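Local coordinates for glycosylation Associate Protein 1 (Streptococcus agalactiae serotype V, PDB 6OYC) that probably acts with its partner Gap proteins in the accessory Sec system, supporting glycosylation and secretion of a streptococcal surface glycoprotein, at residues D281-A286 with L454-E459. Numbering follows the deposited sequence.
Sequences DRLDIA and LTEFVE
E456 reaches across to the first turn of helix 283-292 and lays its carboxylate against the backbone N-H groups of L283 and D284, a worked example of an acidic side chain from a remote loop binding a helix N-terminus. Its CB bond already points at the helix, and CG, anti to the carbonyl carbon (chi1 -54°), starts a chain that runs out extended. CG passes R282, with NH2 of that arginine 3.7 Å from it. CD comes next, 3.8 Å above one face of the R282 guanidinium and off toward its rim. At the tip the two oxygens divide the work. OE1 offers its syn lone pair to L283 N at 2.9 Å, in a nearly straight bond (172°); OE2, also through its syn lone pair, takes the N-H of D284 N at 3.1 Å, and L283 N adds a weak second bond to it. In this GT-B-clan protein the bonds join the two Rossmann-like domains: the helix follows strand 277-280 of the seven-stranded parallel sheet, whereas E456 sits in the loop after strand 449-451 of the six-stranded one. The helix dipole and these N-H groups would be expected to favour a charged carboxylate here. R282, the N-cap residue, contributes a salt bridge of charges alone, its NH2 3.5 Å from E456 OE2, because that oxygen lies well out of the guanidinium plane. Two of its nitrogens are turned to D284 instead, gripping it side-on, NE to D284 OD1 at 2.8 Å and NH2 to D284 OD2 at 2.6 Å. The arginine probably also offsets the repulsion between D284 OD1 and E456 OE2, acceptors 3.2 Å apart. On the loop side, T455 OG1 accepts from F457 N in an ST turn spanning E456, while the F457 ring packs on helix 436-445.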
loop_
_atom_site.group_PDB
_atom_site.type_symbol
_atom_site.label_atom_id
_atom_site.label_comp_id
_atom_site.label_asym_id
_atom_site.label_seq_id
_atom_site.Cartn_x
_atom_site.Cartn_y
_atom_site.Cartn_z
ATOM N N ASP A 281 9.378 6.340 11.299
ATOM C CA ASP A 281 9.005 7.416 10.398
ATOM C C ASP A 281 8.615 8.700 11.126
ATOM O O ASP A 281 8.465 9.738 10.476
ATOM C CB ASP A 281 7.846 6.960 9.497
ATOM C CG ASP A 281 6.590 6.610 10.279
ATOM O OD1 ASP A 281 6.684 5.918 11.312
ATOM O OD2 ASP A 281 5.490 7.038 9.874
ATOM N N ARG A 282 8.450 8.682 12.441
ATOM C CA ARG A 282 7.923 9.870 13.101
ATOM C C ARG A 282 8.836 10.337 14.227
ATOM O O ARG A 282 9.409 9.526 14.966
ATOM C CB ARG A 282 6.511 9.614 13.617
ATOM C CG ARG A 282 5.461 9.650 12.501
ATOM C CD ARG A 282 4.083 9.650 13.098
ATOM N NE ARG A 282 3.913 10.821 13.946
ATOM C CZ ARG A 282 3.297 11.927 13.550
ATOM N NH1 ARG A 282 2.783 11.974 12.331
ATOM N NH2 ARG A 282 3.196 12.970 14.366
ATOM N N LEU A 283 8.960 11.663 14.345
ATOM C CA LEU A 283 9.824 12.249 15.365
ATOM C C LEU A 283 9.214 12.130 16.757
ATOM O O LEU A 283 9.935 11.856 17.723
ATOM C CB LEU A 283 10.122 13.708 15.030
ATOM C CG LEU A 283 11.163 13.933 13.935
ATOM C CD1 LEU A 283 11.363 15.415 13.691
ATOM C CD2 LEU A 283 12.469 13.296 14.315
ATOM N N ASP A 284 7.894 12.314 16.891
ATOM C CA ASP A 284 7.279 12.162 18.212
ATOM C C ASP A 284 7.424 10.728 18.724
ATOM O O ASP A 284 7.832 10.509 19.872
ATOM C CB ASP A 284 5.803 12.613 18.216
ATOM C CG ASP A 284 4.984 12.089 17.021
ATOM O OD1 ASP A 284 5.494 11.275 16.227
ATOM O OD2 ASP A 284 3.803 12.490 16.876
ATOM N N ILE A 285 7.123 9.732 17.879
ATOM C CA ILE A 285 7.334 8.343 18.282
ATOM C C ILE A 285 8.800 8.113 18.622
ATOM O O ILE A 285 9.129 7.446 19.611
ATOM C CB ILE A 285 6.857 7.377 17.181
ATOM C CG1 ILE A 285 5.328 7.403 17.031
ATOM C CG2 ILE A 285 7.317 5.967 17.475
ATOM C CD1 ILE A 285 4.759 6.183 16.284
ATOM N N ALA A 286 9.706 8.659 17.803
ATOM C CA ALA A 286 11.130 8.482 18.064
ATOM C C ALA A 286 11.478 8.956 19.460
ATOM O O ALA A 286 12.224 8.283 20.186
ATOM C CB ALA A 286 11.965 9.238 17.031
ATOM N N LEU A 454 -0.729 21.288 12.029
ATOM C CA LEU A 454 0.688 20.994 11.962
ATOM C C LEU A 454 0.888 19.499 11.767
ATOM O O LEU A 454 0.194 18.673 12.365
ATOM C CB LEU A 454 1.401 21.456 13.234
ATOM C CG LEU A 454 2.936 21.370 13.272
ATOM C CD1 LEU A 454 3.460 19.991 13.754
ATOM C CD2 LEU A 454 3.543 21.762 11.909
ATOM N N THR A 455 1.849 19.164 10.919
ATOM C CA THR A 455 2.220 17.794 10.619
ATOM C C THR A 455 3.733 17.748 10.582
ATOM O O THR A 455 4.397 18.776 10.447
ATOM C CB THR A 455 1.641 17.319 9.267
ATOM O OG1 THR A 455 2.268 18.039 8.193
ATOM C CG2 THR A 455 0.119 17.559 9.201
ATOM N N GLU A 456 4.285 16.550 10.690
ATOM C CA GLU A 456 5.723 16.461 10.515
ATOM C C GLU A 456 6.144 16.634 9.060
ATOM O O GLU A 456 7.345 16.743 8.788
ATOM C CB GLU A 456 6.225 15.124 11.064
ATOM C CG GLU A 456 5.819 14.853 12.504
ATOM C CD GLU A 456 6.720 13.815 13.152
ATOM O OE1 GLU A 456 7.510 13.187 12.406
ATOM O OE2 GLU A 456 6.643 13.632 14.392
ATOM N N PHE A 457 5.199 16.674 8.126
ATOM C CA PHE A 457 5.522 16.707 6.706
ATOM C C PHE A 457 5.746 18.104 6.158
ATOM O O PHE A 457 6.395 18.244 5.115
ATOM C CB PHE A 457 4.401 16.049 5.894
ATOM C CG PHE A 457 4.360 14.573 6.043
ATOM C CD1 PHE A 457 5.101 13.759 5.189
ATOM C CD2 PHE A 457 3.625 13.993 7.069
ATOM C CE1 PHE A 457 5.079 12.395 5.336
ATOM C CE2 PHE A 457 3.601 12.627 7.219
ATOM C CZ PHE A 457 4.323 11.829 6.354
ATOM N N VAL A 458 5.190 19.126 6.794
ATOM C CA VAL A 458 5.165 20.471 6.235
ATOM C C VAL A 458 5.810 21.414 7.234
ATOM O O VAL A 458 5.461 21.402 8.420
ATOM C CB VAL A 458 3.731 20.928 5.910
ATOM C CG1 VAL A 458 3.708 22.423 5.612
ATOM C CG2 VAL A 458 3.161 20.125 4.748
ATOM N N GLU A 459 6.769 22.200 6.764
ATOM C CA GLU A 459 7.247 23.371 7.484
ATOM C C GLU A 459 6.567 24.592 6.875
ATOM O O GLU A 459 6.688 24.834 5.669
ATOM C CB GLU A 459 8.770 23.491 7.411
ATOM C CG GLU A 459 9.520 22.527 8.328
ATOM C CD GLU A 459 11.010 22.806 8.371
ATOM O OE1 GLU A 459 11.412 23.808 9.001
ATOM O OE2 GLU A 459 11.781 22.030 7.765
#